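Local coordinates for O-methyltransferase family 2 (Planctopirus limnophila, PDB 5I2H), which probably transfers methyl groups from S-adenosyl-L-methionine to hydroxyls of small molecules, and binds the flavone apigenin, at residues R65-M77 / L308-F322. Sequence-based numbering, arbitrary orientation. Where two conformers were deposited one is given.
Sequences RATQVLVTGLCAM and LTGPLEIALYSLALF. With AGI (5,7-dihydroxy-2-(4-hydroxyphenyl)-4H-chromen-4-one), chain C.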
ATOM      1  N   ARG A  65      -7.208  13.742 -17.635  1.00 20.26           N
ATOM      2  CA  ARG A  65      -6.501  12.531 -17.232  1.00 18.27           C
ATOM      3  C   ARG A  65      -6.232  12.549 -15.735  1.00 18.35           C
ATOM      4  O   ARG A  65      -6.484  11.555 -15.036  1.00 17.85           O
ATOM      5  CB  ARG A  65      -5.188  12.385 -18.016  1.00 17.11           C
ATOM      6  CG  ARG A  65      -4.437  11.071 -17.664  1.00 16.34           C
ATOM      7  CD  ARG A  65      -3.168  10.867 -18.496  1.00 17.63           C
ATOM      8  NE  ARG A  65      -2.176  11.895 -18.245  1.00 16.35           N
ATOM      9  CZ  ARG A  65      -0.933  11.655 -17.854  1.00 18.14           C
ATOM     10  NH1 ARG A  65      -0.513  10.403 -17.639  1.00 16.13           N
ATOM     11  NH2 ARG A  65      -0.096  12.677 -17.695  1.00 19.25           N
ATOM     12  N   ALA A  66      -5.725  13.677 -15.217  1.00 17.33           N
ATOM     13  CA  ALA A  66      -5.431  13.747 -13.784  1.00 15.53           C
ATOM     14  C   ALA A  66      -6.696  13.558 -12.969  1.00 14.24           C
ATOM     15  O   ALA A  66      -6.685  12.869 -11.933  1.00 14.79           O
ATOM     16  CB  ALA A  66      -4.772  15.087 -13.434  1.00 14.58           C
ATOM     17  N   THR A  67      -7.808  14.147 -13.426  1.00 17.33           N
ATOM     18  CA  THR A  67      -9.043  13.997 -12.658  1.00 18.92           C
ATOM     19  C   THR A  67      -9.526  12.547 -12.690  1.00 18.98           C
ATOM     20  O   THR A  67      -9.966  12.010 -11.653  1.00 17.73           O
ATOM     21  CB  THR A  67     -10.116  14.965 -13.161  1.00 22.15           C
ATOM     22  OG1 THR A  67      -9.601  16.306 -13.118  1.00 24.05           O
ATOM     23  CG2 THR A  67     -11.356  14.896 -12.263  1.00 21.83           C
ATOM     24  N   GLN A  68      -9.402  11.880 -13.849  1.00 18.80           N
ATOM     25  CA  GLN A  68      -9.830  10.488 -13.946  1.00 19.21           C
ATOM     26  C   GLN A  68      -9.019   9.605 -13.018  1.00 15.86           C
ATOM     27  O   GLN A  68      -9.589   8.750 -12.335  1.00 16.29           O
ATOM     28  CB  GLN A  68      -9.732   9.931 -15.370  1.00 20.31           C
ATOM     29  CG  GLN A  68     -10.685  10.488 -16.392  1.00 24.19           C
ATOM     30  CD  GLN A  68     -12.065   9.844 -16.386  1.00 26.20           C
ATOM     31  OE1 GLN A  68     -12.517   9.290 -15.389  1.00 25.33           O
ATOM     32  NE2 GLN A  68     -12.732   9.907 -17.536  1.00 28.34           N
ATOM     33  N   VAL A  69      -7.686   9.750 -13.003  1.00 13.86           N
ATOM     34  CA  VAL A  69      -6.934   8.808 -12.174  1.00 10.88           C
ATOM     35  C   VAL A  69      -7.211   9.070 -10.688  1.00 11.03           C
ATOM     36  O   VAL A  69      -7.243   8.133  -9.884  1.00 11.52           O
ATOM     37  CB  VAL A  69      -5.413   8.800 -12.467  1.00 13.39           C
ATOM     38  CG1 VAL A  69      -5.150   8.571 -13.964  1.00 14.12           C
ATOM     39  CG2 VAL A  69      -4.712  10.046 -12.012  1.00 16.04           C
ATOM     40  N   LEU A  70      -7.429  10.334 -10.311  1.00 10.48           N
ATOM     41  CA  LEU A  70      -7.736  10.677  -8.925  1.00  9.74           C
ATOM     42  C   LEU A  70      -9.093  10.117  -8.531  1.00 12.72           C
ATOM     43  O   LEU A  70      -9.234   9.482  -7.475  1.00 12.26           O
ATOM     44  CB  LEU A  70      -7.688  12.204  -8.754  1.00 12.60           C
ATOM     45  CG  LEU A  70      -8.025  12.690  -7.341  1.00 16.46           C
ATOM     46  CD1 LEU A  70      -7.150  13.870  -6.901  1.00 20.65           C
ATOM     47  CD2 LEU A  70      -9.459  13.122  -7.293  1.00 18.89           C
ATOM     48  N   VAL A  71     -10.102  10.325  -9.384  1.00 12.25           N
ATOM     49  CA  VAL A  71     -11.444   9.850  -9.066  1.00 12.52           C
ATOM     50  C   VAL A  71     -11.480   8.331  -9.036  1.00 12.00           C
ATOM     51  O   VAL A  71     -12.088   7.727  -8.134  1.00 12.99           O
ATOM     52  CB  VAL A  71     -12.474  10.423 -10.057  1.00 13.83           C
ATOM     53  CG1 VAL A  71     -13.813   9.652  -9.958  1.00 15.25           C
ATOM     54  CG2 VAL A  71     -12.680  11.912  -9.786  1.00 15.46           C
ATOM     55  N   THR A  72     -10.856   7.684 -10.027  1.00 11.39           N
ATOM     56  CA  THR A  72     -10.818   6.227 -10.037  1.00 11.60           C
ATOM     57  C   THR A  72     -10.140   5.678  -8.786  1.00 10.58           C
ATOM     58  O   THR A  72     -10.634   4.719  -8.171  1.00 11.61           O
ATOM     59  CB  THR A  72     -10.119   5.740 -11.313  1.00 10.42           C
ATOM     60  OG1 THR A  72     -10.955   6.083 -12.424  1.00 12.27           O
ATOM     61  CG2 THR A  72      -9.859   4.229 -11.309  1.00 11.53           C
ATOM     62  N   GLY A  73      -9.022   6.275  -8.375  1.00 10.16           N
ATOM     63  CA  GLY A  73      -8.352   5.795  -7.166  1.00 10.39           C
ATOM     64  C   GLY A  73      -9.224   5.926  -5.924  1.00 11.49           C
ATOM     65  O   GLY A  73      -9.324   5.000  -5.095  1.00 11.08           O
ATOM     66  N   LEU A  74      -9.873   7.078  -5.773  1.00 11.39           N
ATOM     67  CA  LEU A  74     -10.675   7.283  -4.578  1.00 10.47           C
ATOM     68  C   LEU A  74     -11.953   6.452  -4.617  1.00  8.87           C
ATOM     69  O   LEU A  74     -12.399   5.978  -3.569  1.00 10.87           O
ATOM     70  CB  LEU A  74     -11.000   8.779  -4.387  1.00 11.80           C
ATOM     71  CG  LEU A  74      -9.763   9.669  -4.182  1.00 12.81           C
ATOM     72  CD1 LEU A  74     -10.145  11.161  -4.213  1.00 13.43           C
ATOM     73  CD2 LEU A  74      -8.997   9.299  -2.901  1.00 12.55           C
ATOM     74  N   CYS A  75     -12.541   6.242  -5.806  1.00  9.26           N
ATOM     75  CA  CYS A  75     -13.658   5.312  -5.904  1.00  9.75           C
ATOM     76  C   CYS A  75     -13.236   3.912  -5.493  1.00 10.15           C
ATOM     77  O   CYS A  75     -13.973   3.210  -4.777  1.00 11.78           O
ATOM     78  CB  CYS A  75     -14.198   5.275  -7.339  1.00 11.72           C
ATOM     79  SG  CYS A  75     -15.207   6.729  -7.810  1.00 12.48           S
ATOM     80  N   ALA A  76     -12.042   3.480  -5.950  1.00  9.66           N
ATOM     81  CA  ALA A  76     -11.596   2.128  -5.678  1.00  8.99           C
ATOM     82  C   ALA A  76     -11.338   1.909  -4.191  1.00 10.40           C
ATOM     83  O   ALA A  76     -11.457   0.771  -3.719  1.00 12.34           O
ATOM     84  CB  ALA A  76     -10.337   1.814  -6.491  1.00  9.24           C
HETATM   85  N   MSE A  77     -11.003   2.973  -3.453  0.55 10.42           N
HETATM   86  CA  MSE A  77     -10.787   2.915  -2.006  0.55 10.60           C
HETATM   87  C   MSE A  77     -12.106   3.091  -1.236  0.55 12.32           C
HETATM   88  O   MSE A  77     -12.099   3.231  -0.015  0.55 13.09           O
HETATM   89  CB  MSE A  77      -9.790   3.990  -1.578  0.55 11.90           C
HETATM   90  CG  MSE A  77      -8.339   3.637  -1.910  0.55  9.64           C
HETATM   91 SE   MSE A  77      -7.072   5.011  -1.248  0.55 16.64          SE
HETATM   92  CE  MSE A  77      -6.654   5.760  -2.961  0.55 12.81           C
ATOM     93  N   LEU A 308     -14.840   2.771 -14.409  1.00 13.37           N
ATOM     94  CA  LEU A 308     -13.583   3.343 -13.915  1.00 12.92           C
ATOM     95  C   LEU A 308     -13.636   3.628 -12.413  1.00 12.27           C
ATOM     96  O   LEU A 308     -13.199   4.674 -11.937  1.00 12.84           O
ATOM     97  CB  LEU A 308     -13.204   4.599 -14.696  1.00 12.39           C
ATOM     98  CG  LEU A 308     -13.300   4.498 -16.221  1.00 13.54           C
ATOM     99  CD1 LEU A 308     -12.866   5.849 -16.847  1.00 13.83           C
ATOM    100  CD2 LEU A 308     -12.435   3.333 -16.733  1.00 12.22           C
ATOM    101  N   THR A 309     -14.139   2.665 -11.654  1.00 13.03           N
ATOM    102  CA  THR A 309     -14.194   2.782 -10.207  1.00 11.51           C
ATOM    103  C   THR A 309     -13.335   1.750  -9.500  1.00 12.60           C
ATOM    104  O   THR A 309     -13.382   1.666  -8.269  1.00 13.29           O
ATOM    105  CB  THR A 309     -15.637   2.649  -9.710  1.00 12.32           C
ATOM    106  OG1 THR A 309     -16.168   1.395 -10.164  1.00 13.94           O
ATOM    107  CG2 THR A 309     -16.476   3.802 -10.245  1.00 13.15           C
ATOM    108  N   GLY A 310     -12.601   0.941 -10.230  1.00 11.65           N
ATOM    109  CA  GLY A 310     -11.792  -0.097  -9.630  1.00 11.87           C
ATOM    110  C   GLY A 310     -11.378  -1.057 -10.735  1.00 11.40           C
ATOM    111  O   GLY A 310     -11.543  -0.745 -11.939  1.00 11.95           O
ATOM    112  N   PRO A 311     -10.808  -2.210 -10.357  1.00 12.63           N
ATOM    113  CA  PRO A 311     -10.523  -2.586  -8.969  1.00 12.44           C
ATOM    114  C   PRO A 311      -9.336  -1.822  -8.387  1.00 12.23           C
ATOM    115  O   PRO A 311      -8.565  -1.194  -9.125  1.00 11.30           O
ATOM    116  CB  PRO A 311     -10.211  -4.083  -9.068  1.00 15.69           C
ATOM    117  CG  PRO A 311      -9.739  -4.272 -10.487  1.00 18.44           C
ATOM    118  CD  PRO A 311     -10.379  -3.229 -11.334  1.00 14.48           C
ATOM    119  N   LEU A 312      -9.201  -1.912  -7.064  1.00 11.48           N
ATOM    120  CA  LEU A 312      -8.197  -1.134  -6.345  1.00 10.59           C
ATOM    121  C   LEU A 312      -6.793  -1.377  -6.897  1.00 10.91           C
ATOM    122  O   LEU A 312      -6.024  -0.428  -7.105  1.00 12.16           O
ATOM    123  CB  LEU A 312      -8.246  -1.472  -4.846  1.00  9.91           C
ATOM    124  CG  LEU A 312      -7.243  -0.676  -3.992  1.00 13.10           C
ATOM    125  CD1 LEU A 312      -7.476   0.843  -4.124  1.00 12.89           C
ATOM    126  CD2 LEU A 312      -7.298  -1.118  -2.514  1.00 14.61           C
ATOM    127  N   GLU A 313      -6.416  -2.641  -7.098  1.00 11.45           N
ATOM    128  CA  GLU A 313      -5.026  -2.867  -7.482  1.00 12.25           C
ATOM    129  C   GLU A 313      -4.718  -2.237  -8.847  1.00 12.25           C
ATOM    130  O   GLU A 313      -3.595  -1.742  -9.051  1.00 13.67           O
ATOM    131  CB  GLU A 313      -4.683  -4.360  -7.448  1.00 17.43           C
ATOM    132  CG  GLU A 313      -5.522  -5.219  -8.335  1.00 23.13           C
ATOM    133  CD  GLU A 313      -6.836  -5.715  -7.679  1.00 28.78           C
ATOM    134  OE1 GLU A 313      -7.299  -5.169  -6.648  1.00 24.31           O
ATOM    135  OE2 GLU A 313      -7.399  -6.691  -8.230  1.00 35.74           O
ATOM    136  N   ILE A 314      -5.709  -2.179  -9.759  1.00 11.05           N
ATOM    137  CA  ILE A 314      -5.477  -1.560 -11.074  1.00  9.59           C
ATOM    138  C   ILE A 314      -5.528  -0.043 -10.939  1.00  8.08           C
ATOM    139  O   ILE A 314      -4.770   0.672 -11.617  1.00 10.23           O
ATOM    140  CB  ILE A 314      -6.479  -2.075 -12.131  1.00 11.59           C
ATOM    141  CG1 ILE A 314      -6.431  -3.603 -12.233  1.00 13.43           C
ATOM    142  CG2 ILE A 314      -6.209  -1.467 -13.521  1.00  9.74           C
ATOM    143  CD1 ILE A 314      -5.021  -4.164 -12.329  1.00 14.18           C
ATOM    144  N   ALA A 315      -6.369   0.472 -10.035  1.00  8.20           N
ATOM    145  CA  ALA A 315      -6.424   1.918  -9.834  1.00  8.65           C
ATOM    146  C   ALA A 315      -5.100   2.439  -9.260  1.00 10.15           C
ATOM    147  O   ALA A 315      -4.642   3.544  -9.616  1.00  9.39           O
ATOM    148  CB  ALA A 315      -7.614   2.262  -8.932  1.00  9.92           C
ATOM    149  N   LEU A 316      -4.452   1.658  -8.393  1.00  9.22           N
ATOM    150  CA  LEU A 316      -3.157   2.104  -7.868  1.00  9.82           C
ATOM    151  C   LEU A 316      -2.069   1.995  -8.927  1.00 10.95           C
ATOM    152  O   LEU A 316      -1.229   2.891  -9.060  1.00 11.66           O
ATOM    153  CB  LEU A 316      -2.776   1.315  -6.607  1.00  9.58           C
ATOM    154  CG  LEU A 316      -3.752   1.513  -5.418  1.00 11.07           C
ATOM    155  CD1 LEU A 316      -3.245   0.755  -4.177  1.00 10.79           C
ATOM    156  CD2 LEU A 316      -3.929   3.038  -5.084  1.00 11.37           C
ATOM    157  N   TYR A 317      -2.061   0.900  -9.681  1.00 10.85           N
ATOM    158  CA  TYR A 317      -1.120   0.771 -10.790  1.00 10.41           C
ATOM    159  C   TYR A 317      -1.324   1.896 -11.801  1.00 10.20           C
ATOM    160  O   TYR A 317      -0.351   2.437 -12.351  1.00 10.21           O
ATOM    161  CB  TYR A 317      -1.294  -0.612 -11.419  1.00 11.81           C
ATOM    162  CG  TYR A 317      -0.391  -0.897 -12.578  1.00 13.15           C
ATOM    163  CD1 TYR A 317       0.923  -0.454 -12.595  1.00 15.55           C
ATOM    164  CD2 TYR A 317      -0.845  -1.651 -13.637  1.00 16.77           C
ATOM    165  CE1 TYR A 317       1.756  -0.745 -13.661  1.00 16.33           C
ATOM    166  CE2 TYR A 317      -0.021  -1.945 -14.711  1.00 18.11           C
ATOM    167  CZ  TYR A 317       1.267  -1.473 -14.719  1.00 18.21           C
ATOM    168  OH  TYR A 317       2.086  -1.784 -15.777  1.00 19.72           O
ATOM    169  N   SER A 318      -2.586   2.294 -12.024  1.00  9.59           N
ATOM    170  CA  SER A 318      -2.878   3.424 -12.910  1.00 11.41           C
ATOM    171  C   SER A 318      -2.215   4.718 -12.436  1.00 11.38           C
ATOM    172  O   SER A 318      -1.732   5.516 -13.255  1.00 10.43           O
ATOM    173  CB  SER A 318      -4.387   3.604 -13.012  1.00  9.68           C
ATOM    174  OG  SER A 318      -4.672   4.438 -14.111  1.00 10.57           O
ATOM    175  N   LEU A 319      -2.191   4.952 -11.119  1.00 10.49           N
ATOM    176  CA  LEU A 319      -1.474   6.111 -10.594  1.00 11.24           C
ATOM    177  C   LEU A 319       0.016   6.025 -10.880  1.00 12.79           C
ATOM    178  O   LEU A 319       0.649   7.049 -11.159  1.00 12.27           O
ATOM    179  CB  LEU A 319      -1.716   6.257  -9.102  1.00 10.46           C
ATOM    180  CG  LEU A 319      -3.130   6.718  -8.783  1.00 10.71           C
ATOM    181  CD1 LEU A 319      -3.513   6.338  -7.316  1.00 12.41           C
ATOM    182  CD2 LEU A 319      -3.280   8.238  -9.011  1.00 14.48           C
ATOM    183  N   ALA A 320       0.597   4.820 -10.802  1.00 12.02           N
ATOM    184  CA  ALA A 320       1.998   4.659 -11.190  1.00 12.43           C
ATOM    185  C   ALA A 320       2.194   5.006 -12.662  1.00 11.81           C
ATOM    186  O   ALA A 320       3.142   5.705 -13.021  1.00 14.02           O
ATOM    187  CB  ALA A 320       2.484   3.231 -10.927  1.00 12.17           C
ATOM    188  N   LEU A 321       1.306   4.508 -13.534  1.00 11.13           N
ATOM    189  CA  LEU A 321       1.429   4.802 -14.966  1.00 11.21           C
ATOM    190  C   LEU A 321       1.231   6.291 -15.243  1.00 12.36           C
ATOM    191  O   LEU A 321       1.929   6.888 -16.088  1.00 13.90           O
ATOM    192  CB  LEU A 321       0.416   3.969 -15.753  1.00 11.23           C
ATOM    193  CG  LEU A 321       0.646   2.453 -15.712  1.00 13.66           C
ATOM    194  CD1 LEU A 321      -0.546   1.755 -16.335  1.00 15.83           C
ATOM    195  CD2 LEU A 321       1.971   2.070 -16.424  1.00 13.53           C
ATOM    196  N   PHE A 322       0.275   6.908 -14.549  1.00  9.54           N
ATOM    197  CA  PHE A 322       0.059   8.345 -14.699  1.00 10.99           C
ATOM    198  C   PHE A 322       1.311   9.116 -14.313  1.00 13.80           C
ATOM    199  O   PHE A 322       1.667  10.118 -14.959  1.00 14.49           O
ATOM    200  CB  PHE A 322      -1.126   8.778 -13.833  1.00 12.31           C
ATOM    201  CG  PHE A 322      -1.300  10.264 -13.756  1.00 13.33           C
ATOM    202  CD1 PHE A 322      -1.979  10.944 -14.759  1.00 14.04           C
ATOM    203  CD2 PHE A 322      -0.733  10.999 -12.697  1.00 11.67           C
ATOM    204  CE1 PHE A 322      -2.111  12.326 -14.710  1.00 13.93           C
ATOM    205  CE2 PHE A 322      -0.874  12.373 -12.630  1.00 13.23           C
ATOM    206  CZ  PHE A 322      -1.563  13.045 -13.636  1.00 12.51           C
TER
HETATM  207  CAG AGI C 501       9.407   3.081 -15.492  1.00 46.44           C
HETATM  208  CAE AGI C 501      10.402   3.834 -14.875  1.00 47.01           C
HETATM  209  CAM AGI C 501      10.893   4.964 -15.524  1.00 47.54           C
HETATM  210  OAB AGI C 501      11.865   5.691 -14.899  1.00 48.49           O
HETATM  211  CAF AGI C 501      10.394   5.339 -16.783  1.00 47.10           C
HETATM  212  CAH AGI C 501       9.392   4.583 -17.402  1.00 46.65           C
HETATM  213  CAP AGI C 501       8.905   3.451 -16.745  1.00 45.12           C
HETATM  214  CAQ AGI C 501       7.843   2.562 -17.289  1.00 42.50           C
HETATM  215  OAL AGI C 501       7.346   1.692 -16.346  1.00 40.41           O
HETATM  216  CAJ AGI C 501       7.379   2.578 -18.617  1.00 40.70           C
HETATM  217  CAR AGI C 501       6.363   1.686 -19.011  1.00 38.44           C
HETATM  218  OAA AGI C 501       5.950   1.674 -20.197  1.00 34.76           O
HETATM  219  CAT AGI C 501       5.804   0.721 -17.992  1.00 38.64           C
HETATM  220  CAS AGI C 501       6.361   0.786 -16.621  1.00 38.35           C
HETATM  221  CAK AGI C 501       5.903  -0.054 -15.621  1.00 35.64           C
HETATM  222  CAN AGI C 501       4.911  -0.975 -15.898  1.00 34.15           C
HETATM  223  OAC AGI C 501       4.519  -1.781 -14.885  1.00 31.85           O
HETATM  224  CAI AGI C 501       4.340  -1.102 -17.174  1.00 35.47           C
HETATM  225  CAO AGI C 501       4.734  -0.303 -18.235  1.00 36.68           C
HETATM  226  OAD AGI C 501       4.140  -0.478 -19.430  1.00 36.69           O
HETATM  227  O   HOH W   1       2.395  12.696 -15.400  1.00 40.77           O
HETATM  228  O   HOH W   2      -6.610   5.458 -10.564  1.00 10.28           O
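With chi1 at 171°, Phe322 extends away from its own backbone N and carries its ring across to helix 65-76, while the bend of Arg65 at chi3 lays its guanidinium obliquely against that ring. Phe322 CD1 lies over one face of the guanidinium, toward its rim and 3.3 Å from Arg65 CZ, with the two planes 44° apart. Val69 CG2 sits over one ring face, a CH-pi contact 4.0 Å from the Phe322 centroid, and Ala66 CB meets Phe322 CZ at 3.8 Å. Arg65 is also tied to Asp129 by a salt bridge and to the carbonyls of Thr325 and Gly327; a leucine in its place would probably strip Asp129 of its counter-charge and those carbonyls of their donor. Midway, one water donates to both Val69 O (2.8 Å) and Ala315 O (2.9 Å), bridging the backbones. Farther along, small residues permit close approach: Gly73 CA lies 5.1 Å from Ala315 CA, and Ala76 CB touches Ala315 CB at 3.7 Å. Thr72 OG1 lies 2.7 Å from Leu308 O. The axes run nearly antiparallel (151°), joining the helical dimerisation region to a helix from the methyltransferase part of the sequence, which also carries Tyr317 of the apigenin pocket, an arrangement consistent with plant-type O-methyltransferases.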